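Local coordinates for bifunctional enzyme IspD/IspF (Campylobacter jejuni, PDB 1W55), which catalyses two steps of isoprenoid precursor synthesis, making 4-diphosphocytidyl-2-C-methyl-D-erythritol from CTP and MEP, and 2-C-methyl-D-erythritol 2,4-cyclodiphosphate from the phosphorylated form of that product, at residues A37-S42 with K65-I70; E90-S95 with K154-A159; K143-P148 with F166-T171; G259-G264 with R294-E299; Q288-V293 with L329-F334. All coordinates share one frame; numbering follows the deposited sequence.

How the contacts relate
The five contacts divide between the two enzymes of the chain. Contacts 1, 2 and 3 belong to the cytidylyltransferase part, reach the same mixed sheet and touch one another; contacts 4 and 5 lie in the cyclodiphosphate synthase part and share helix 282-295. Contact 1 is partly buried; a methyl-on-ring contact is supplemented by a water bridge. Contact 2 is aliphatic and buried, its water lying where the helix starts. Contact 3, also buried, sets a methyl against a helix-capping aspartate, beside a bound diol. Contacts 4 and 5, centres about 11 Å apart, are buried and largely apolar: contact 4 joins two helix ends, contact 5 the middle of a helix to the loop after another.

Contact 1: residues A37-S42 with K65-I70; sequences ATKNLS and KNYEFI
A methyl-on-ring CH-pi contact between Thr38 and Tyr67 joins helix 33-42 to the loop that leads into strand 68-71, at a partly buried place on one side of the cytidylyltransferase sheet. The two side chains come from opposite directions. CG2 of Thr38 sits over one face of the Tyr67 ring, 3.8 Å from its centroid and 19° off the ring normal, and displaced toward the phenol end, where it comes 3.6 Å from Tyr67 CZ. With OG1 beside the backbone N (chi1 -54°) and CG2 anti to it, the methyl faces the ring while OG1 stays beside its own helix and bonds to the carbonyl of Trp34. Asn66 CB lies against the opposite face of the ring. In the GT-A fold of this family, strand 4-9, helix 33-42 and strand 50-54 make a beta-alpha-beta crossover, and strand 68-71 adds itself in parallel beside strand 50-54; Tyr67 thus reaches back from the start of that next strand to the crossover helix, and its side chain also touches Ile50. Lys39 passes the phenol end at about a right angle, with CG 3.7 Å from Tyr67 OH, before its extended chain carries NZ to a salt bridge with Asp31. The tyrosine hydroxyl continues the link through a water, 2.7 Å from Tyr67 OH and 3.2 Å from Ser42 OG, one helical turn beyond Thr38.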
# COMPACT_ATOMS: atom_id res chain seq x y z
N ALA A 37 -22.58 -4.66 12.45
CA ALA A 37 -22.45 -4.08 13.80
C ALA A 37 -22.74 -5.09 14.91
O ALA A 37 -22.02 -5.13 15.92
CB ALA A 37 -23.35 -2.84 13.95
N THR A 38 -23.78 -5.89 14.73
CA THR A 38 -24.17 -6.92 15.71
C THR A 38 -23.09 -8.00 15.83
O THR A 38 -22.71 -8.37 16.95
CB THR A 38 -25.54 -7.54 15.36
OG1 THR A 38 -26.52 -6.51 15.20
CG2 THR A 38 -26.07 -8.32 16.52
N LYS A 39 -22.58 -8.46 14.69
CA LYS A 39 -21.50 -9.45 14.66
C LYS A 39 -20.28 -8.94 15.40
O LYS A 39 -19.69 -9.67 16.19
CB LYS A 39 -21.12 -9.81 13.21
CG LYS A 39 -22.03 -10.84 12.56
CD LYS A 39 -21.48 -11.28 11.21
CE LYS A 39 -22.19 -12.51 10.69
NZ LYS A 39 -21.90 -12.70 9.24
N ASN A 40 -19.91 -7.69 15.13
CA ASN A 40 -18.78 -7.02 15.79
C ASN A 40 -18.86 -7.05 17.34
O ASN A 40 -17.93 -7.52 18.00
CB ASN A 40 -18.68 -5.57 15.29
CG ASN A 40 -17.54 -4.78 15.93
OD1 ASN A 40 -16.36 -5.16 15.81
ND2 ASN A 40 -17.88 -3.67 16.61
N LEU A 41 -19.97 -6.55 17.89
CA LEU A 41 -20.17 -6.51 19.33
C LEU A 41 -20.30 -7.92 19.93
O LEU A 41 -19.77 -8.19 20.99
CB LEU A 41 -21.42 -5.68 19.66
CG LEU A 41 -21.24 -4.44 20.54
CD1 LEU A 41 -19.87 -3.80 20.38
CD2 LEU A 41 -22.32 -3.44 20.23
N SER A 42 -21.01 -8.79 19.22
CA SER A 42 -21.21 -10.17 19.65
C SER A 42 -19.88 -10.92 19.82
O SER A 42 -19.77 -11.78 20.69
CB SER A 42 -22.12 -10.90 18.67
OG SER A 42 -22.08 -12.30 18.89
N LYS A 65 -29.82 -16.86 12.18
CA LYS A 65 -30.65 -17.58 13.14
C LYS A 65 -30.13 -17.35 14.57
O LYS A 65 -30.64 -17.95 15.52
CB LYS A 65 -30.67 -19.08 12.80
CG LYS A 65 -29.29 -19.67 12.41
CD LYS A 65 -29.44 -20.97 11.61
CE LYS A 65 -29.21 -20.75 10.11
NZ LYS A 65 -30.31 -21.34 9.28
N ASN A 66 -29.14 -16.48 14.72
CA ASN A 66 -28.41 -16.30 15.98
C ASN A 66 -28.98 -15.29 16.98
O ASN A 66 -28.52 -15.23 18.12
CB ASN A 66 -26.95 -15.93 15.70
CG ASN A 66 -26.15 -17.09 15.13
OD1 ASN A 66 -26.42 -18.25 15.45
ND2 ASN A 66 -25.17 -16.78 14.30
N TYR A 67 -29.95 -14.48 16.57
CA TYR A 67 -30.44 -13.43 17.45
C TYR A 67 -31.94 -13.48 17.63
O TYR A 67 -32.66 -14.07 16.82
CB TYR A 67 -30.07 -12.04 16.92
CG TYR A 67 -28.67 -11.92 16.36
CD1 TYR A 67 -28.47 -11.45 15.07
CD2 TYR A 67 -27.56 -12.27 17.12
CE1 TYR A 67 -27.19 -11.34 14.55
CE2 TYR A 67 -26.28 -12.17 16.61
CZ TYR A 67 -26.11 -11.70 15.32
OH TYR A 67 -24.84 -11.59 14.79
N GLU A 68 -32.40 -12.85 18.69
CA GLU A 68 -33.83 -12.65 18.85
C GLU A 68 -34.20 -11.29 18.28
O GLU A 68 -33.55 -10.28 18.57
CB GLU A 68 -34.23 -12.77 20.32
CG GLU A 68 -34.21 -14.21 20.81
CD GLU A 68 -34.87 -14.39 22.16
OE1 GLU A 68 -34.20 -14.96 23.05
OE2 GLU A 68 -36.04 -13.98 22.33
N PHE A 69 -35.23 -11.28 17.45
CA PHE A 69 -35.71 -10.05 16.86
C PHE A 69 -37.00 -9.63 17.53
O PHE A 69 -37.84 -10.47 17.88
CB PHE A 69 -35.92 -10.21 15.36
CG PHE A 69 -34.64 -10.40 14.61
CD1 PHE A 69 -34.16 -11.68 14.33
CD2 PHE A 69 -33.90 -9.29 14.19
CE1 PHE A 69 -32.97 -11.86 13.63
CE2 PHE A 69 -32.70 -9.45 13.49
CZ PHE A 69 -32.23 -10.74 13.21
N ILE A 70 -37.16 -8.32 17.72
CA ILE A 70 -38.38 -7.78 18.28
C ILE A 70 -38.74 -6.48 17.54
O ILE A 70 -37.87 -5.70 17.17
CB ILE A 70 -38.22 -7.57 19.81
CG1 ILE A 70 -39.58 -7.35 20.46
CG2 ILE A 70 -37.23 -6.43 20.12
CD1 ILE A 70 -39.62 -7.77 21.92
O HOH W 1 -23.10 -13.18 16.01

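Contact 2: residues E90-S95 with K154-A159; sequences EFVMVS and KLLKKA
Helix 153-159 lies over strand 91-96, with the CA atoms of Val92 and Leu156 nearest each other at 8.9 Å, a spacing bridged by their side chains. One methyl of the helix does the touching: Leu156 CD2 comes 4.1 Å from Val92 CG1 and equally close to Val94 CG2. Leu156 crosses Val92 at about a right angle but meets Val94 tip to tip, so it lies against two strand residues, two positions apart, that face the helix. Its CG points away from the backbone N (chi1 -173°), which sends the branched end out to the sheet. At the start of the helix the link is polar. A water donates to Glu90 O at 2.7 Å and accepts from Lys154 N at 2.9 Å, occupying an amide of the first helical turn. Leu84 of helix 76-84 and Ile173 of helix 169-174 also pack on Leu156. This is the helix-on-sheet layering of the GT-A nucleotidyltransferase fold, and the strand ends at Asp96, which with the following Val97 lines the bound CMP.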
# COMPACT_ATOMS: atom_id res chain seq x y z
N GLU A 90 -28.51 -10.01 34.93
CA GLU A 90 -28.27 -8.84 35.78
C GLU A 90 -27.87 -7.59 34.99
O GLU A 90 -28.28 -6.47 35.32
CB GLU A 90 -27.18 -9.14 36.83
CG GLU A 90 -27.17 -8.15 38.00
CD GLU A 90 -26.00 -8.34 38.97
OE1 GLU A 90 -25.32 -9.38 38.92
OE2 GLU A 90 -25.78 -7.43 39.80
N PHE A 91 -27.04 -7.78 33.97
CA PHE A 91 -26.55 -6.67 33.17
C PHE A 91 -27.02 -6.75 31.73
O PHE A 91 -27.29 -7.85 31.21
CB PHE A 91 -25.03 -6.60 33.22
CG PHE A 91 -24.49 -6.39 34.60
CD1 PHE A 91 -24.06 -7.47 35.37
CD2 PHE A 91 -24.43 -5.10 35.15
CE1 PHE A 91 -23.56 -7.28 36.67
CE2 PHE A 91 -23.94 -4.90 36.44
CZ PHE A 91 -23.50 -5.99 37.20
N VAL A 92 -27.13 -5.59 31.11
CA VAL A 92 -27.44 -5.51 29.69
C VAL A 92 -26.57 -4.46 29.01
O VAL A 92 -26.48 -3.32 29.47
CB VAL A 92 -28.96 -5.27 29.43
CG1 VAL A 92 -29.42 -3.94 30.00
CG2 VAL A 92 -29.29 -5.39 27.94
N MET A 93 -25.92 -4.87 27.93
CA MET A 93 -25.26 -3.92 27.04
C MET A 93 -26.25 -3.49 25.96
O MET A 93 -26.93 -4.32 25.34
CB MET A 93 -24.01 -4.53 26.41
CG MET A 93 -23.25 -3.57 25.52
SD MET A 93 -21.62 -4.19 25.10
CE MET A 93 -20.71 -3.52 26.47
N VAL A 94 -26.32 -2.18 25.74
CA VAL A 94 -27.21 -1.61 24.74
C VAL A 94 -26.40 -0.76 23.78
O VAL A 94 -25.53 -0.01 24.20
CB VAL A 94 -28.31 -0.74 25.39
CG1 VAL A 94 -29.28 -0.21 24.33
CG2 VAL A 94 -29.08 -1.54 26.46
N SER A 95 -26.69 -0.88 22.49
CA SER A 95 -25.93 -0.15 21.48
C SER A 95 -26.74 0.20 20.24
O SER A 95 -27.58 -0.58 19.79
CB SER A 95 -24.68 -0.96 21.08
OG SER A 95 -23.67 -0.13 20.53
N LYS A 154 -32.53 -4.42 35.83
CA LYS A 154 -33.70 -4.08 36.63
C LYS A 154 -33.90 -2.57 36.72
O LYS A 154 -35.03 -2.09 36.62
CB LYS A 154 -33.62 -4.72 38.03
CG LYS A 154 -33.60 -6.26 38.00
CD LYS A 154 -33.54 -6.86 39.41
CE LYS A 154 -32.13 -7.38 39.75
NZ LYS A 154 -32.07 -8.87 39.84
N LEU A 155 -32.81 -1.83 36.87
CA LEU A 155 -32.86 -0.37 36.97
C LEU A 155 -33.27 0.31 35.66
O LEU A 155 -34.01 1.30 35.68
CB LEU A 155 -31.53 0.20 37.45
CG LEU A 155 -31.22 -0.00 38.95
CD1 LEU A 155 -29.90 0.64 39.31
CD2 LEU A 155 -32.34 0.52 39.87
N LEU A 156 -32.78 -0.22 34.54
CA LEU A 156 -33.08 0.35 33.23
C LEU A 156 -34.54 0.09 32.88
O LEU A 156 -35.21 0.97 32.34
CB LEU A 156 -32.13 -0.21 32.14
CG LEU A 156 -32.21 0.40 30.74
CD1 LEU A 156 -32.00 1.91 30.77
CD2 LEU A 156 -31.22 -0.27 29.75
N LYS A 157 -35.03 -1.10 33.22
CA LYS A 157 -36.46 -1.40 33.12
C LYS A 157 -37.29 -0.38 33.90
O LYS A 157 -38.22 0.22 33.34
CB LYS A 157 -36.76 -2.82 33.62
CG LYS A 157 -36.29 -3.91 32.67
CD LYS A 157 -36.94 -5.24 32.99
CE LYS A 157 -36.11 -6.38 32.43
NZ LYS A 157 -36.80 -7.71 32.54
N LYS A 158 -36.94 -0.16 35.16
CA LYS A 158 -37.65 0.81 36.01
C LYS A 158 -37.53 2.21 35.44
O LYS A 158 -38.50 2.97 35.43
CB LYS A 158 -37.11 0.78 37.45
CG LYS A 158 -38.17 0.46 38.50
CD LYS A 158 -37.54 0.23 39.88
CE LYS A 158 -37.72 -1.21 40.35
NZ LYS A 158 -36.44 -1.82 40.81
N ALA A 159 -36.33 2.56 34.97
CA ALA A 159 -36.07 3.87 34.37
C ALA A 159 -37.01 4.21 33.21
O ALA A 159 -37.26 5.39 32.97
CB ALA A 159 -34.61 3.97 33.92
O HOH W 2 -30.45 -6.15 36.96

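Contact 3: residues K143-P148 with F166-T171; sequences KLIQTP and FTDDST. With EDO (1,2-ethanediol), chain F.
Asp168, whose carboxylate lies against Ile145, has its OD1 held by two donors of one residue. Thr171 N reaches OD1 at 2.9 Å from the syn side, 23° out of the carboxylate plane, and Thr171 OG1 reaches it at 2.6 Å, nearly along the C-O axis. The first is the capping bond of an N-cap residue that starts helix 169-174; Gln149 NE2 bonds to OD2, and these bonds together limit the rotation of the carboxylate. Across the contact, Ile145 CG2 packs 3.5 Å from Asp168 OD2, an apolar methyl against an oxygen that Gln149 also holds. The backbone of Ile145 also accepts a bond: a 1,2-ethanediol, probably from the crystallisation liquor, donates from O2 to Ile145 O at 2.9 Å. Its other partners include Lys191, predicted to position MEP, and Thr129 of the second subunit, consistent with a site at the active-site cleft. Helix 169-174 thus starts beside strand 142-145, which pairs antiparallel with strand 119-124, while Lys143 and Leu144 carry the sheet across to that second subunit.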
# COMPACT_ATOMS: atom_id res chain seq x y z
N LYS A 143 -20.41 17.12 27.68
CA LYS A 143 -20.08 15.73 27.35
C LYS A 143 -20.89 15.28 26.13
O LYS A 143 -22.11 15.47 26.09
CB LYS A 143 -20.43 14.79 28.51
CG LYS A 143 -19.38 14.67 29.57
CD LYS A 143 -19.69 13.52 30.52
CE LYS A 143 -18.87 13.63 31.80
NZ LYS A 143 -19.26 14.80 32.65
N LEU A 144 -20.21 14.68 25.15
CA LEU A 144 -20.91 13.97 24.07
C LEU A 144 -20.93 12.50 24.44
O LEU A 144 -19.87 11.89 24.64
CB LEU A 144 -20.24 14.18 22.71
CG LEU A 144 -20.06 15.62 22.22
CD1 LEU A 144 -19.38 15.63 20.86
CD2 LEU A 144 -21.37 16.42 22.17
N ILE A 145 -22.13 11.94 24.55
CA ILE A 145 -22.28 10.57 25.00
C ILE A 145 -22.34 9.60 23.81
O ILE A 145 -22.87 9.91 22.75
CB ILE A 145 -23.53 10.40 25.92
CG1 ILE A 145 -23.50 11.41 27.08
CG2 ILE A 145 -23.62 8.99 26.44
CD1 ILE A 145 -22.33 11.24 28.08
N GLN A 146 -21.77 8.42 24.03
CA GLN A 146 -21.73 7.39 23.01
C GLN A 146 -22.32 6.12 23.59
O GLN A 146 -22.79 6.09 24.74
CB GLN A 146 -20.29 7.16 22.53
CG GLN A 146 -19.60 8.36 21.85
CD GLN A 146 -18.23 8.00 21.28
OE1 GLN A 146 -17.41 7.37 21.96
NE2 GLN A 146 -17.99 8.37 20.02
N THR A 147 -22.22 5.06 22.80
CA THR A 147 -22.78 3.74 23.07
C THR A 147 -21.60 2.82 22.62
O THR A 147 -20.77 3.30 21.83
CB THR A 147 -24.06 3.68 22.17
OG1 THR A 147 -25.26 3.77 22.95
CG2 THR A 147 -24.18 2.46 21.38
N PRO A 148 -21.45 1.57 23.07
CA PRO A 148 -22.36 0.83 23.98
C PRO A 148 -22.43 1.37 25.40
O PRO A 148 -21.52 2.04 25.89
CB PRO A 148 -21.76 -0.59 24.02
CG PRO A 148 -20.72 -0.65 22.92
CD PRO A 148 -20.28 0.76 22.68
N PHE A 166 -36.12 9.59 26.54
CA PHE A 166 -34.67 9.52 26.75
C PHE A 166 -33.95 9.08 25.46
O PHE A 166 -34.38 8.13 24.80
CB PHE A 166 -34.35 8.53 27.87
CG PHE A 166 -34.92 8.90 29.21
CD1 PHE A 166 -35.83 8.05 29.85
CD2 PHE A 166 -34.54 10.08 29.84
CE1 PHE A 166 -36.35 8.38 31.10
CE2 PHE A 166 -35.06 10.42 31.10
CZ PHE A 166 -35.97 9.56 31.72
N THR A 167 -32.90 9.81 25.10
CA THR A 167 -32.14 9.52 23.88
C THR A 167 -30.98 8.56 24.15
O THR A 167 -30.33 8.08 23.21
CB THR A 167 -31.60 10.80 23.23
OG1 THR A 167 -30.71 11.45 24.15
CG2 THR A 167 -32.72 11.83 22.98
N ASP A 168 -30.71 8.30 25.42
CA ASP A 168 -29.72 7.30 25.82
C ASP A 168 -30.11 6.67 27.15
O ASP A 168 -31.14 7.05 27.75
CB ASP A 168 -28.31 7.91 25.87
CG ASP A 168 -27.93 8.42 27.26
OD1 ASP A 168 -28.80 9.01 27.94
OD2 ASP A 168 -26.80 8.26 27.76
N ASP A 169 -29.30 5.73 27.61
CA ASP A 169 -29.59 4.99 28.83
C ASP A 169 -29.09 5.71 30.08
O ASP A 169 -29.68 5.55 31.15
CB ASP A 169 -29.02 3.58 28.74
CG ASP A 169 -29.54 2.81 27.52
OD1 ASP A 169 -30.40 3.34 26.78
OD2 ASP A 169 -29.12 1.68 27.20
N SER A 170 -28.03 6.51 29.95
CA SER A 170 -27.46 7.23 31.10
C SER A 170 -28.42 8.29 31.67
O SER A 170 -28.59 8.37 32.89
CB SER A 170 -26.08 7.82 30.76
OG SER A 170 -26.18 9.03 30.02
N THR A 171 -29.04 9.08 30.79
CA THR A 171 -30.05 10.05 31.22
C THR A 171 -31.27 9.35 31.82
O THR A 171 -31.88 9.88 32.74
CB THR A 171 -30.52 10.95 30.08
OG1 THR A 171 -30.95 10.15 28.96
CG2 THR A 171 -29.37 11.79 29.54
C1 EDO F . -27.25 7.61 22.11
O1 EDO F . -27.06 7.69 20.71
C2 EDO F . -26.04 8.17 22.82
O2 EDO F . -25.72 9.42 22.27
O HOH W 3 -27.58 2.77 25.03

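Contact 4: residues G259-G264 with R294-E299; sequences GAAGLG and REIGFE
Ile296 CD1 is the methyl on which this contact turns, meeting Ala261 and Leu263 of the loop that follows helix 248-260. It lies 3.7 Å from the carbonyl oxygen Ala261 O, and meets Leu263 tip to tip, 3.8 Å from CD1 and 3.9 Å from CD2. Ala261 CB in turn approaches Phe298 at a slant to its ring, 4.1 Å from CD1. Ile296 holds its CG1 between backbone N and carbonyl carbon (chi1 58°), the crowded position, and this aims CD1 at the loop. Two helix ends thus meet, and each closes in a Schellman motif. Gly262, at positive phi, ends helix 248-260; Gly297 does the same for helix 282-295, with Gly297 N bonded to Arg294 O at 3.1 Å, and the chain then turns into strand 298-308. Farther out, the Phe298 ring packs edge-to-face with Phe211 and touches Leu363 of the neighbouring strand of the synthase sheet. Val293 packs on both Ala261 and Leu263. Farther along the loop, Gly264 N bonds to Asn337 OD1 of the third subunit.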
# COMPACT_ATOMS: atom_id res chain seq x y z
N GLY A 259 -37.27 -10.00 -7.97
CA GLY A 259 -36.71 -11.34 -7.85
C GLY A 259 -35.24 -11.31 -7.52
O GLY A 259 -34.79 -12.06 -6.65
N ALA A 260 -34.49 -10.44 -8.19
CA ALA A 260 -33.05 -10.31 -7.95
C ALA A 260 -32.77 -9.82 -6.53
O ALA A 260 -31.74 -10.16 -5.95
CB ALA A 260 -32.41 -9.38 -9.00
N ALA A 261 -33.70 -9.05 -5.97
CA ALA A 261 -33.57 -8.49 -4.63
C ALA A 261 -34.15 -9.39 -3.55
O ALA A 261 -34.10 -9.05 -2.38
CB ALA A 261 -34.24 -7.10 -4.57
N GLY A 262 -34.73 -10.52 -3.95
CA GLY A 262 -35.35 -11.43 -3.02
C GLY A 262 -36.66 -10.93 -2.42
O GLY A 262 -37.03 -11.34 -1.33
N LEU A 263 -37.39 -10.10 -3.16
CA LEU A 263 -38.57 -9.41 -2.64
C LEU A 263 -39.90 -9.92 -3.17
O LEU A 263 -40.89 -9.18 -3.19
CB LEU A 263 -38.45 -7.91 -2.92
CG LEU A 263 -38.12 -6.89 -1.81
CD1 LEU A 263 -37.31 -7.48 -0.66
CD2 LEU A 263 -37.44 -5.62 -2.39
N GLY A 264 -39.94 -11.18 -3.60
CA GLY A 264 -41.19 -11.81 -4.00
C GLY A 264 -41.51 -11.61 -5.47
O GLY A 264 -40.64 -11.76 -6.33
N ARG A 294 -33.99 -0.43 -3.80
CA ARG A 294 -32.97 0.53 -3.41
C ARG A 294 -32.92 0.74 -1.89
O ARG A 294 -31.85 1.00 -1.33
CB ARG A 294 -33.21 1.86 -4.12
CG ARG A 294 -32.97 1.82 -5.61
CD ARG A 294 -33.37 3.10 -6.31
NE ARG A 294 -32.36 4.15 -6.13
CZ ARG A 294 -32.61 5.45 -6.17
NH1 ARG A 294 -33.84 5.92 -6.37
NH2 ARG A 294 -31.61 6.31 -6.01
N GLU A 295 -34.07 0.63 -1.22
CA GLU A 295 -34.16 0.77 0.24
C GLU A 295 -33.30 -0.27 0.96
O GLU A 295 -32.70 0.03 1.98
CB GLU A 295 -35.61 0.67 0.71
CG GLU A 295 -36.39 1.97 0.56
CD GLU A 295 -37.88 1.82 0.83
OE1 GLU A 295 -38.32 0.73 1.29
OE2 GLU A 295 -38.62 2.80 0.59
N ILE A 296 -33.26 -1.49 0.42
CA ILE A 296 -32.45 -2.56 1.00
C ILE A 296 -31.02 -2.67 0.41
O ILE A 296 -30.33 -3.66 0.64
CB ILE A 296 -33.19 -3.91 0.99
CG1 ILE A 296 -33.60 -4.32 -0.43
CG2 ILE A 296 -34.41 -3.86 1.93
CD1 ILE A 296 -33.96 -5.79 -0.54
N GLY A 297 -30.57 -1.65 -0.30
CA GLY A 297 -29.15 -1.54 -0.60
C GLY A 297 -28.67 -2.00 -1.97
O GLY A 297 -27.45 -2.15 -2.18
N PHE A 298 -29.60 -2.21 -2.89
CA PHE A 298 -29.27 -2.72 -4.22
C PHE A 298 -29.36 -1.63 -5.28
O PHE A 298 -30.03 -0.61 -5.09
CB PHE A 298 -30.23 -3.84 -4.59
CG PHE A 298 -29.92 -5.15 -3.93
CD1 PHE A 298 -30.73 -5.64 -2.91
CD2 PHE A 298 -28.81 -5.88 -4.32
CE1 PHE A 298 -30.43 -6.85 -2.32
CE2 PHE A 298 -28.51 -7.09 -3.73
CZ PHE A 298 -29.31 -7.58 -2.73
N GLU A 299 -28.72 -1.89 -6.42
CA GLU A 299 -28.68 -0.96 -7.54
C GLU A 299 -28.62 -1.77 -8.84
O GLU A 299 -27.91 -2.78 -8.90
CB GLU A 299 -27.43 -0.09 -7.39
CG GLU A 299 -27.26 0.98 -8.44
CD GLU A 299 -26.05 1.87 -8.18
OE1 GLU A 299 -25.35 1.66 -7.16
OE2 GLU A 299 -25.80 2.77 -9.02

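Contact 5: residues Q288-V293 with L329-F334; sequences QAYDKV and LDLDEF
Leu329, at the end of helix 318-329, makes the main contact with Tyr290 of helix 282-295. Its CD2 lies 3.7 Å from Tyr290 CB and 3.8 Å from Tyr290 CD2, along the base and one flank of the aromatic side chain; Tyr290 CG lies anti to its backbone N (chi1 -172°), which carries the ring toward Leu329. The carbonyl oxygen Leu329 O stands at the edge of the same ring, near its plane and 3.7 Å from Tyr290 CE2, so the residue offers both methyl and backbone oxygen. Asp330 follows with positive phi (55°) in the Schellman motif that ends the helix. Leu331 then points back, its CD2 4.3 Å from Tyr290 OH. The hydroxyl oxygen accepts from the backbone N-H of Leu300, tying the ring end to strand 298-308. Farther along the segment, Phe334 stacks on Phe63 of the fourth subunit. Tyr290 thus links helix 282-295 to the end of helix 318-329 and to strand 298-308: Leu329 and Leu331 both rest on Leu300, and Ile257 of helix 248-260 also packs on Tyr290.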
# COMPACT_ATOMS: atom_id res chain seq x y z
N GLN A 288 -41.89 2.20 -8.19
CA GLN A 288 -42.06 1.98 -6.76
C GLN A 288 -41.45 0.66 -6.30
O GLN A 288 -40.95 0.56 -5.18
CB GLN A 288 -43.54 2.05 -6.38
CG GLN A 288 -44.09 3.47 -6.32
CD GLN A 288 -45.56 3.51 -5.94
OE1 GLN A 288 -45.99 2.84 -5.00
NE2 GLN A 288 -46.34 4.28 -6.69
N ALA A 289 -41.51 -0.36 -7.16
CA ALA A 289 -40.87 -1.65 -6.87
C ALA A 289 -39.34 -1.49 -6.79
O ALA A 289 -38.70 -2.04 -5.90
CB ALA A 289 -41.26 -2.67 -7.91
N TYR A 290 -38.76 -0.75 -7.73
CA TYR A 290 -37.33 -0.44 -7.70
C TYR A 290 -36.94 0.39 -6.47
O TYR A 290 -35.86 0.18 -5.90
CB TYR A 290 -36.88 0.26 -8.99
CG TYR A 290 -35.38 0.42 -9.10
CD1 TYR A 290 -34.51 -0.62 -8.73
CD2 TYR A 290 -34.82 1.62 -9.55
CE1 TYR A 290 -33.13 -0.47 -8.81
CE2 TYR A 290 -33.43 1.77 -9.65
CZ TYR A 290 -32.60 0.72 -9.27
OH TYR A 290 -31.24 0.87 -9.36
N ASP A 291 -37.81 1.30 -6.04
CA ASP A 291 -37.61 2.03 -4.78
C ASP A 291 -37.45 1.07 -3.61
O ASP A 291 -36.58 1.27 -2.76
CB ASP A 291 -38.77 2.99 -4.48
CG ASP A 291 -38.71 4.27 -5.29
OD1 ASP A 291 -37.63 4.61 -5.85
OD2 ASP A 291 -39.72 5.02 -5.41
N LYS A 292 -38.28 0.03 -3.55
CA LYS A 292 -38.16 -0.99 -2.50
C LYS A 292 -36.80 -1.67 -2.51
O LYS A 292 -36.22 -1.93 -1.45
CB LYS A 292 -39.26 -2.05 -2.62
CG LYS A 292 -40.66 -1.54 -2.34
CD LYS A 292 -40.85 -1.15 -0.87
CE LYS A 292 -42.01 -0.17 -0.72
NZ LYS A 292 -42.71 -0.26 0.60
N VAL A 293 -36.29 -1.93 -3.71
CA VAL A 293 -35.02 -2.62 -3.92
C VAL A 293 -33.86 -1.72 -3.51
O VAL A 293 -32.88 -2.18 -2.93
CB VAL A 293 -34.91 -3.07 -5.40
CG1 VAL A 293 -33.50 -3.45 -5.77
CG2 VAL A 293 -35.89 -4.22 -5.68
N LEU A 329 -36.65 4.70 -14.16
CA LEU A 329 -35.79 4.10 -13.14
C LEU A 329 -34.58 4.95 -12.82
O LEU A 329 -33.76 4.58 -11.99
CB LEU A 329 -35.37 2.67 -13.54
CG LEU A 329 -36.51 1.66 -13.74
CD1 LEU A 329 -35.97 0.35 -14.30
CD2 LEU A 329 -37.30 1.44 -12.43
N ASP A 330 -34.47 6.11 -13.48
CA ASP A 330 -33.33 7.01 -13.31
C ASP A 330 -32.00 6.27 -13.56
O ASP A 330 -31.05 6.32 -12.76
CB ASP A 330 -33.39 7.72 -11.94
CG ASP A 330 -32.32 8.81 -11.79
OD1 ASP A 330 -31.88 9.40 -12.80
OD2 ASP A 330 -31.84 9.13 -10.67
N LEU A 331 -31.96 5.57 -14.70
CA LEU A 331 -30.79 4.82 -15.15
C LEU A 331 -30.28 5.41 -16.45
O LEU A 331 -31.05 5.98 -17.23
CB LEU A 331 -31.18 3.37 -15.42
CG LEU A 331 -31.49 2.44 -14.25
CD1 LEU A 331 -31.71 1.03 -14.79
CD2 LEU A 331 -30.36 2.47 -13.22
N ASP A 332 -28.99 5.25 -16.71
CA ASP A 332 -28.45 5.61 -18.00
C ASP A 332 -29.02 4.67 -19.06
O ASP A 332 -29.13 3.45 -18.85
CB ASP A 332 -26.93 5.58 -17.99
CG ASP A 332 -26.32 6.84 -17.38
OD1 ASP A 332 -26.58 7.96 -17.89
OD2 ASP A 332 -25.57 6.81 -16.39
N GLU A 333 -29.39 5.26 -20.19
CA GLU A 333 -30.06 4.58 -21.29
C GLU A 333 -29.35 3.34 -21.83
O GLU A 333 -30.01 2.37 -22.19
CB GLU A 333 -30.26 5.56 -22.44
CG GLU A 333 -31.67 6.14 -22.54
CD GLU A 333 -31.71 7.46 -23.31
OE1 GLU A 333 -32.22 8.46 -22.75
OE2 GLU A 333 -31.23 7.49 -24.47
N PHE A 334 -28.02 3.38 -21.88
CA PHE A 334 -27.26 2.25 -22.43
C PHE A 334 -27.43 0.94 -21.65
O PHE A 334 -27.13 -0.13 -22.17
CB PHE A 334 -25.77 2.59 -22.57
CG PHE A 334 -25.00 2.55 -21.27
CD1 PHE A 334 -24.34 1.38 -20.87
CD2 PHE A 334 -24.88 3.68 -20.47
CE1 PHE A 334 -23.60 1.35 -19.68
CE2 PHE A 334 -24.15 3.66 -19.29
CZ PHE A 334 -23.51 2.49 -18.89